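Local coordinates for protein LigF (Sphingobium sp. SYK-6, PDB 4XT0) that takes part in lignin degradation as a beta-etherase of the glutathione S-transferase superfamily, binding glutathione and cleaving beta-aryl ether bonds, at residues Y76-F81 with N86-A91; D186-T191 with L195-N200; A22-Y25 with E30-Q33. All coordinates share one frame; numbering follows the deposited sequence.

Overall arrangement
Along the chain, interaction 3 comes first, then interaction 1 and finally interaction 2. Interaction 3 lies in the thioredoxin-like N-terminal domain, within the unit strand 6-10, helix 15-26, strand 32-35. Interaction 1 folds the linker after helix 70-80 back on that helix before helix 93-121 begins, and interaction 2 closes the loop before helix 195-204 in the C-terminal domain. The centre of interaction 1 is about 14 Å from each of the others, which are about 19 Å apart. Helix 15-26 and the linker meet helix 195-204: Thr-23 touches Leu-88, Leu-195 and Ile-198, so the three contacts together border the seam between the two domains.

Interaction 1: residues Y76-F81 with N86-A91; sequences YLEDVF and NSLRPA
Asp-79 OD1 takes two hydrogen bonds from a single guanidinium group, Arg-89 NH2 at 2.9 Å and Arg-89 NH1 at 3.0 Å, and so forms a salt bridge in which both terminal nitrogens close on one oxygen. That oxygen lies practically in the guanidinium plane, whereas the carboxylate is turned 55° against it. The two nitrogens reach OD1 from the same face of the carboxylate, NH1 farther above its plane than NH2. The other oxygen, OD2, forms a salt bridge with Arg-100 of the second subunit, and Arg-89 NH1 has a further ionic partner in Glu-75.

Glu-78 treats the same arginine differently. Its CB sits over the centre of one guanidinium face, 3.6 Å from Arg-89 CZ, and the two side chains run past each other in opposite directions. A bend at chi2 (-67°) turns the carboxylate of Glu-78 aside from the guanidinium and toward the backbone of the linker. There OE2 accepts a hydrogen bond from Leu-88 N at 2.9 Å, the donor standing well above the carboxylate plane, and also forms a salt bridge with Lys-27. Leu-88 CB lies 3.5 Å from the same OE2. Water extends the grip: one molecule donates to Glu-78 OE1 and accepts from Arg-89 NE, while another is hydrogen-bonded to both Glu-78 OE1 and Ser-87 OG.

The contact thus folds the linker 86-91, which leads from the thioredoxin-like domain into the all-helical domain, against the last turns of helix 70-80. Acidic and basic groups alternate from Lys-27 through Glu-78, Arg-89 and Asp-79 to the other subunit's Arg-100, although Glu-78 and Arg-89 are merely neighbouring charges, bridged by water. This alternation would be expected to favour the ionised forms of both carboxylates, and Asp-79, shared between two arginines, probably links the linker to the subunit interface.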
loop_
_atom_site.group_PDB
_atom_site.type_symbol
_atom_site.label_atom_id
_atom_site.label_comp_id
_atom_site.label_asym_id
_atom_site.label_seq_id
_atom_site.Cartn_x
_atom_site.Cartn_y
_atom_site.Cartn_z
ATOM N N TYR A 76 9.548 11.215 -2.737
ATOM C CA TYR A 76 10.942 11.616 -2.577
ATOM C C TYR A 76 11.287 12.819 -3.451
ATOM O O TYR A 76 11.962 13.742 -3.004
ATOM C CB TYR A 76 11.883 10.442 -2.908
ATOM C CG TYR A 76 13.366 10.807 -2.868
ATOM C CD1 TYR A 76 14.050 10.868 -1.662
ATOM C CD2 TYR A 76 14.079 11.061 -4.044
ATOM C CE1 TYR A 76 15.419 11.184 -1.607
ATOM C CE2 TYR A 76 15.449 11.383 -4.011
ATOM C CZ TYR A 76 16.110 11.434 -2.787
ATOM O OH TYR A 76 17.455 11.745 -2.725
ATOM N N LEU A 77 10.813 12.828 -4.694
ATOM C CA LEU A 77 11.147 13.923 -5.610
ATOM C C LEU A 77 10.485 15.228 -5.154
ATOM O O LEU A 77 11.038 16.323 -5.308
ATOM C CB LEU A 77 10.724 13.558 -7.045
ATOM C CG LEU A 77 11.612 12.469 -7.669
ATOM C CD1 LEU A 77 11.013 11.944 -8.965
ATOM C CD2 LEU A 77 13.041 12.983 -7.917
ATOM N N GLU A 78 9.293 15.115 -4.585
ATOM C CA GLU A 78 8.623 16.294 -4.035
ATOM C C GLU A 78 9.281 16.746 -2.717
ATOM O O GLU A 78 9.338 17.949 -2.425
ATOM C CB GLU A 78 7.124 16.010 -3.846
ATOM C CG GLU A 78 6.283 16.306 -5.117
ATOM C CD GLU A 78 6.240 17.791 -5.479
ATOM O OE1 GLU A 78 6.318 18.630 -4.555
ATOM O OE2 GLU A 78 6.122 18.130 -6.686
ATOM N N ASP A 79 9.798 15.794 -1.938
ATOM C CA ASP A 79 10.497 16.126 -0.681
ATOM C C ASP A 79 11.798 16.889 -0.977
ATOM O O ASP A 79 12.173 17.821 -0.257
ATOM C CB ASP A 79 10.836 14.857 0.122
ATOM C CG ASP A 79 9.640 14.298 0.916
ATOM O OD1 ASP A 79 8.635 15.022 1.117
ATOM O OD2 ASP A 79 9.720 13.125 1.354
ATOM N N VAL A 80 12.491 16.473 -2.033
ATOM C CA VAL A 80 13.827 16.995 -2.333
ATOM C C VAL A 80 13.805 18.208 -3.279
ATOM O O VAL A 80 14.611 19.140 -3.149
ATOM C CB VAL A 80 14.705 15.876 -2.944
ATOM C CG1 VAL A 80 16.046 16.422 -3.410
ATOM C CG2 VAL A 80 14.910 14.732 -1.904
ATOM N N PHE A 81 12.888 18.209 -4.237
ATOM C CA PHE A 81 12.802 19.342 -5.165
ATOM C C PHE A 81 11.431 20.026 -5.107
ATOM O O PHE A 81 10.734 20.084 -6.128
ATOM C CB PHE A 81 13.078 18.888 -6.601
ATOM C CG PHE A 81 14.357 18.093 -6.769
ATOM C CD1 PHE A 81 15.571 18.739 -6.930
ATOM C CD2 PHE A 81 14.333 16.699 -6.782
ATOM C CE1 PHE A 81 16.757 18.017 -7.094
ATOM C CE2 PHE A 81 15.510 15.968 -6.956
ATOM C CZ PHE A 81 16.720 16.628 -7.107
ATOM N N ASN A 86 6.274 22.046 -11.856
ATOM C CA ASN A 86 4.930 21.866 -11.293
ATOM C C ASN A 86 4.941 21.267 -9.880
ATOM O O ASN A 86 5.710 20.341 -9.571
ATOM C CB ASN A 86 4.080 20.999 -12.229
ATOM C CG ASN A 86 3.755 21.708 -13.528
ATOM O OD1 ASN A 86 3.509 22.902 -13.531
ATOM N ND2 ASN A 86 3.763 20.976 -14.639
ATOM N N SER A 87 4.113 21.819 -9.002
ATOM C CA SER A 87 4.013 21.294 -7.639
ATOM C C SER A 87 2.977 20.162 -7.558
ATOM O O SER A 87 1.807 20.369 -7.885
ATOM C CB SER A 87 3.649 22.418 -6.674
ATOM O OG SER A 87 3.435 21.880 -5.382
ATOM N N LEU A 88 3.396 18.963 -7.149
ATOM C CA LEU A 88 2.538 17.785 -7.362
ATOM C C LEU A 88 1.934 17.226 -6.073
ATOM O O LEU A 88 1.284 16.190 -6.095
ATOM C CB LEU A 88 3.315 16.677 -8.095
ATOM C CG LEU A 88 3.867 17.076 -9.480
ATOM C CD1 LEU A 88 4.807 16.011 -10.080
ATOM C CD2 LEU A 88 2.729 17.371 -10.438
ATOM N N ARG A 89 2.134 17.916 -4.952
ATOM C CA ARG A 89 1.364 17.595 -3.736
ATOM C C ARG A 89 0.688 18.853 -3.242
ATOM O O ARG A 89 1.294 19.917 -3.259
ATOM C CB ARG A 89 2.248 17.031 -2.614
ATOM C CG ARG A 89 2.989 15.738 -2.919
ATOM C CD ARG A 89 3.651 15.194 -1.616
ATOM N NE ARG A 89 4.663 16.114 -1.111
ATOM C CZ ARG A 89 5.812 15.760 -0.526
ATOM N NH1 ARG A 89 6.131 14.481 -0.352
ATOM N NH2 ARG A 89 6.653 16.703 -0.123
ATOM N N PRO A 90 -0.573 18.740 -2.788
ATOM C CA PRO A 90 -1.260 19.896 -2.186
ATOM C C PRO A 90 -0.452 20.479 -1.030
ATOM O O PRO A 90 0.162 19.706 -0.284
ATOM C CB PRO A 90 -2.580 19.301 -1.652
ATOM C CG PRO A 90 -2.779 18.017 -2.406
ATOM C CD PRO A 90 -1.378 17.506 -2.746
ATOM N N ALA A 91 -0.460 21.798 -0.865
ATOM C CA ALA A 91 0.167 22.409 0.311
ATOM C C ALA A 91 -0.692 22.174 1.569
ATOM O O ALA A 91 -0.181 22.045 2.685
ATOM C CB ALA A 91 0.389 23.920 0.075
HETATM O O HOH W 1 5.992 21.316 -4.614
HETATM O O HOH W 2 5.509 18.897 -1.847
#

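Interaction 2: residues D186-T191 with L195-N200; sequences DYLVDT and LADICN
Leu-188 N gives its hydrogen to Asp-197 OD1 in a short, nearly straight bond of 2.8 Å, with an N-H...O angle of 164°. The donor arrives on the syn side of the carboxylate and close to its plane. Tyr-187 flanks the same group: its CB is 3.4 Å from Asp-197 OD1, which lies at the edge of the tyrosine ring, and ring and carboxylate planes stand 75° apart. The following peptide is reached through water, which accepts from Val-189 N and is hydrogen-bonded to Asp-197 OD2 at 2.6 Å. One aspartate therefore holds two successive backbone N-H groups of the loop, one directly and one through solvent.

Beside this polar junction, the methyl of Ala-196 faces two aliphatic neighbours, with Leu-188 CB and Val-189 CG2 each 4.2 Å from Ala-196 CB. The extended outer part of Leu-188, with CD1 anti to CA (chi2 169°), carries the CD1 methyl past Asp-197 to a point 3.4 Å from Asn-200 ND2.

These residues lie in the helical C-terminal domain of the glutathione S-transferase fold, where the loop after helix 161-182 turns into helix 195-204. Asp-197 is in the first turn of the latter helix. Its OD2 also accepts from Ser-194 N just ahead of that turn, and Ser-194 OG is reached by Ala-196 N. Ser-194 and Asp-197 stand as N-cap and N3, consistent with the N-capping box known at this helix in glutathione S-transferases.

Further out, Trp-229 NE1 of helix 224-235 donates to Asp-197 OD1, giving that oxygen a second donor. Asn-200 is steadied within its own helix: ND2 donates to Ala-196 O at 2.9 Å, and that carbonyl takes Asn-200 N from the opposite face. Trp-105 and Val-106 of helix 93-121 pack against the side chain of Asn-200.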
loop_
_atom_site.group_PDB
_atom_site.type_symbol
_atom_site.label_atom_id
_atom_site.label_comp_id
_atom_site.label_asym_id
_atom_site.label_seq_id
_atom_site.Cartn_x
_atom_site.Cartn_y
_atom_site.Cartn_z
ATOM N N ASP A 186 -12.384 17.660 -12.071
ATOM C CA ASP A 186 -11.373 17.460 -13.115
ATOM C C ASP A 186 -10.234 16.538 -12.690
ATOM O O ASP A 186 -9.650 15.849 -13.521
ATOM C CB ASP A 186 -10.771 18.796 -13.564
ATOM C CG ASP A 186 -11.702 19.600 -14.475
ATOM O OD1 ASP A 186 -12.746 19.065 -14.914
ATOM O OD2 ASP A 186 -11.374 20.778 -14.747
ATOM N N TYR A 187 -9.911 16.537 -11.404
ATOM C CA TYR A 187 -8.791 15.739 -10.910
ATOM C C TYR A 187 -9.197 15.037 -9.626
ATOM O O TYR A 187 -10.193 15.404 -9.011
ATOM C CB TYR A 187 -7.551 16.619 -10.686
ATOM C CG TYR A 187 -6.985 17.226 -11.964
ATOM C CD1 TYR A 187 -6.241 16.453 -12.848
ATOM C CD2 TYR A 187 -7.176 18.568 -12.274
ATOM C CE1 TYR A 187 -5.714 16.988 -14.004
ATOM C CE2 TYR A 187 -6.646 19.118 -13.449
ATOM C CZ TYR A 187 -5.912 18.319 -14.303
ATOM O OH TYR A 187 -5.375 18.830 -15.470
ATOM N N LEU A 188 -8.422 14.043 -9.195
ATOM C CA LEU A 188 -8.888 13.197 -8.095
ATOM C C LEU A 188 -9.024 13.974 -6.768
ATOM O O LEU A 188 -9.978 13.744 -6.024
ATOM C CB LEU A 188 -7.974 11.981 -7.936
ATOM C CG LEU A 188 -8.131 11.006 -9.111
ATOM C CD1 LEU A 188 -7.056 9.926 -9.104
ATOM C CD2 LEU A 188 -9.528 10.379 -9.126
ATOM N N VAL A 189 -8.105 14.901 -6.493
ATOM C CA VAL A 189 -8.227 15.807 -5.328
ATOM C C VAL A 189 -8.564 17.204 -5.847
ATOM O O VAL A 189 -7.947 17.669 -6.809
ATOM C CB VAL A 189 -6.918 15.846 -4.491
ATOM C CG1 VAL A 189 -7.103 16.655 -3.183
ATOM C CG2 VAL A 189 -6.437 14.406 -4.193
ATOM N N ASP A 190 -9.520 17.886 -5.218
ATOM C CA ASP A 190 -10.114 19.067 -5.850
ATOM C C ASP A 190 -9.204 20.298 -5.811
ATOM O O ASP A 190 -9.554 21.343 -6.342
ATOM C CB ASP A 190 -11.496 19.398 -5.239
ATOM C CG ASP A 190 -11.462 19.669 -3.723
ATOM O OD1 ASP A 190 -10.384 19.943 -3.148
ATOM O OD2 ASP A 190 -12.558 19.655 -3.113
ATOM N N THR A 191 -8.036 20.167 -5.188
ATOM C CA THR A 191 -7.011 21.217 -5.255
ATOM C C THR A 191 -6.251 21.162 -6.586
ATOM O O THR A 191 -5.417 22.026 -6.875
ATOM C CB THR A 191 -5.987 21.102 -4.105
ATOM O OG1 THR A 191 -5.650 19.721 -3.906
ATOM C CG2 THR A 191 -6.571 21.675 -2.818
ATOM N N LEU A 195 0.085 13.929 -7.449
ATOM C CA LEU A 195 0.568 12.544 -7.474
ATOM C C LEU A 195 -0.594 11.527 -7.499
ATOM O O LEU A 195 -0.433 10.441 -8.042
ATOM C CB LEU A 195 1.473 12.254 -6.265
ATOM C CG LEU A 195 2.775 13.059 -6.144
ATOM C CD1 LEU A 195 3.586 12.551 -4.951
ATOM C CD2 LEU A 195 3.591 13.014 -7.442
ATOM N N ALA A 196 -1.748 11.876 -6.922
ATOM C CA ALA A 196 -2.927 10.996 -7.025
ATOM C C ALA A 196 -3.284 10.719 -8.474
ATOM O O ALA A 196 -3.521 9.558 -8.855
ATOM C CB ALA A 196 -4.144 11.602 -6.315
ATOM N N ASP A 197 -3.373 11.783 -9.273
ATOM C CA ASP A 197 -3.696 11.619 -10.690
ATOM C C ASP A 197 -2.622 10.811 -11.410
ATOM O O ASP A 197 -2.938 9.896 -12.169
ATOM C CB ASP A 197 -3.900 12.985 -11.359
ATOM C CG ASP A 197 -4.968 13.804 -10.652
ATOM O OD1 ASP A 197 -6.177 13.493 -10.829
ATOM O OD2 ASP A 197 -4.602 14.733 -9.892
ATOM N N ILE A 198 -1.357 11.130 -11.149
ATOM C CA ILE A 198 -0.241 10.455 -11.815
ATOM C C ILE A 198 -0.227 8.942 -11.507
ATOM O O ILE A 198 -0.130 8.107 -12.417
ATOM C CB ILE A 198 1.118 11.102 -11.400
ATOM C CG1 ILE A 198 1.311 12.445 -12.105
ATOM C CG2 ILE A 198 2.289 10.179 -11.711
ATOM C CD1 ILE A 198 2.494 13.257 -11.527
ATOM N N CYS A 199 -0.366 8.589 -10.232
ATOM C CA CYS A 199 -0.297 7.179 -9.835
ATOM C C CYS A 199 -1.467 6.385 -10.417
ATOM O O CYS A 199 -1.299 5.236 -10.833
ATOM C CB CYS A 199 -0.265 7.046 -8.308
ATOM S SG CYS A 199 1.278 7.674 -7.524
ATOM N N ASN A 200 -2.650 6.993 -10.455
ATOM C CA ASN A 200 -3.806 6.318 -11.014
ATOM C C ASN A 200 -3.747 6.271 -12.537
ATOM O O ASN A 200 -4.160 5.274 -13.150
ATOM C CB ASN A 200 -5.100 6.997 -10.552
ATOM C CG ASN A 200 -5.529 6.539 -9.185
ATOM O OD1 ASN A 200 -6.201 5.517 -9.050
ATOM N ND2 ASN A 200 -5.130 7.283 -8.154
HETATM O O HOH W 3 -5.469 15.305 -7.510
#

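Interaction 3: residues A22-Y25 with E30-Q33; sequences ATLY and EFEQ
Leu-24 lies across one face of the Phe-31 ring, and this apolar contact includes a CH-pi interaction. Its methyl carbon CD1 stands 3.8 Å from the Phe-31 ring centroid and only 10° off the ring normal, so it lies over the middle of the ring. Closer to the helix backbone, Leu-24 CB touches the rim of the same ring, 3.6 Å from Phe-31 CE1. The leucine thus spans the ring from centre to edge.

The aromatic interaction is a T-shaped pair. Phe-31 turns its edge toward a face of Tyr-25, with the planes at 85° and the ring centroids 5.4 Å apart. The approach is off-centre: Phe-31 CZ comes 3.7 Å from Tyr-25 CE2, toward the rim of the tyrosine ring. A chi1 of 71° at Phe-31 places CG between the backbone N and the carbonyl carbon and directs the ring to the helix, where it meets Leu-24 with its face and Tyr-25 with its edge.

The two segments belong to the first beta-alpha-beta unit of the thioredoxin-like domain, made of strand 6-10, helix 15-26 and strand 32-35. The helix packs on the sheet, and both Leu-24 and Phe-31 also touch Leu-6 and Leu-8 of the neighbouring strand. The contact brings the last turn of helix 15-26 against Phe-31, just before strand 32-35, and Gln-33 within that strand at the sheet's edge in this chain.

The polar interaction joins the ends of Tyr-25 and Gln-33. Tyr-25 OH donates to Gln-33 OE1 at 2.7 Å, and it meets the acceptor in the carbonyl plane. The phenol ring and the amide are perpendicular. Gln-33 reaches this position from the strand with an extended chain, while its NE2 is hydrogen-bonded to Ser-246 OG at the C-terminus; helix 237-244 touches Tyr-25 through Glu-241 and Met-242.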
loop_
_atom_site.group_PDB
_atom_site.type_symbol
_atom_site.label_atom_id
_atom_site.label_comp_id
_atom_site.label_asym_id
_atom_site.label_seq_id
_atom_site.Cartn_x
_atom_site.Cartn_y
_atom_site.Cartn_z
ATOM N N ALA A 22 6.701 10.379 -15.076
ATOM C CA ALA A 22 5.816 11.541 -15.232
ATOM C C ALA A 22 6.173 12.645 -14.211
ATOM O O ALA A 22 6.184 13.827 -14.536
ATOM C CB ALA A 22 4.346 11.118 -15.082
ATOM N N THR A 23 6.470 12.247 -12.979
ATOM C CA THR A 23 6.856 13.201 -11.937
ATOM C C THR A 23 8.097 14.004 -12.353
ATOM O O THR A 23 8.118 15.220 -12.230
ATOM C CB THR A 23 7.097 12.473 -10.602
ATOM O OG1 THR A 23 5.895 11.791 -10.228
ATOM C CG2 THR A 23 7.484 13.458 -9.467
ATOM N N LEU A 24 9.107 13.318 -12.885
ATOM C CA LEU A 24 10.343 13.965 -13.320
ATOM C C LEU A 24 10.090 14.990 -14.430
ATOM O O LEU A 24 10.610 16.110 -14.390
ATOM C CB LEU A 24 11.358 12.904 -13.796
ATOM C CG LEU A 24 11.966 12.046 -12.672
ATOM C CD1 LEU A 24 12.512 10.725 -13.232
ATOM C CD2 LEU A 24 13.043 12.841 -11.907
ATOM N N TYR A 25 9.286 14.614 -15.419
ATOM C CA TYR A 25 8.984 15.531 -16.521
ATOM C C TYR A 25 8.089 16.675 -16.067
ATOM O O TYR A 25 8.223 17.789 -16.539
ATOM C CB TYR A 25 8.300 14.801 -17.680
ATOM C CG TYR A 25 9.236 14.024 -18.568
ATOM C CD1 TYR A 25 9.960 14.657 -19.570
ATOM C CD2 TYR A 25 9.388 12.645 -18.412
ATOM C CE1 TYR A 25 10.818 13.945 -20.388
ATOM C CE2 TYR A 25 10.247 11.926 -19.218
ATOM C CZ TYR A 25 10.960 12.581 -20.207
ATOM O OH TYR A 25 11.804 11.869 -21.023
ATOM N N GLU A 30 16.089 17.520 -14.763
ATOM C CA GLU A 30 17.030 16.849 -15.653
ATOM C C GLU A 30 17.476 15.508 -15.052
ATOM O O GLU A 30 17.805 15.418 -13.863
ATOM C CB GLU A 30 18.235 17.752 -15.932
ATOM C CG GLU A 30 18.975 17.402 -17.203
ATOM C CD GLU A 30 20.155 18.324 -17.452
ATOM O OE1 GLU A 30 20.240 19.373 -16.771
ATOM O OE2 GLU A 30 20.994 18.002 -18.324
ATOM N N PHE A 31 17.466 14.469 -15.875
ATOM C CA PHE A 31 17.791 13.127 -15.423
ATOM C C PHE A 31 18.159 12.257 -16.606
ATOM O O PHE A 31 17.741 12.529 -17.732
ATOM C CB PHE A 31 16.618 12.495 -14.664
ATOM C CG PHE A 31 15.431 12.132 -15.541
ATOM C CD1 PHE A 31 14.543 13.108 -15.981
ATOM C CD2 PHE A 31 15.200 10.810 -15.907
ATOM C CE1 PHE A 31 13.440 12.776 -16.781
ATOM C CE2 PHE A 31 14.110 10.464 -16.701
ATOM C CZ PHE A 31 13.227 11.447 -17.140
ATOM N N GLU A 32 18.939 11.212 -16.348
ATOM C CA GLU A 32 19.214 10.215 -17.370
ATOM C C GLU A 32 18.105 9.161 -17.355
ATOM O O GLU A 32 17.852 8.498 -16.343
ATOM C CB GLU A 32 20.591 9.565 -17.159
ATOM C CG GLU A 32 21.023 8.699 -18.331
ATOM C CD GLU A 32 22.275 7.877 -18.046
ATOM O OE1 GLU A 32 22.923 8.093 -16.997
ATOM O OE2 GLU A 32 22.611 7.008 -18.878
ATOM N N GLN A 33 17.422 9.024 -18.480
ATOM C CA GLN A 33 16.373 8.024 -18.612
ATOM C C GLN A 33 17.001 6.704 -19.058
ATOM O O GLN A 33 17.397 6.580 -20.208
ATOM C CB GLN A 33 15.301 8.504 -19.614
ATOM C CG GLN A 33 14.049 7.636 -19.649
ATOM C CD GLN A 33 12.895 8.295 -20.380
ATOM O OE1 GLN A 33 12.638 9.487 -20.213
ATOM N NE2 GLN A 33 12.179 7.514 -21.183
#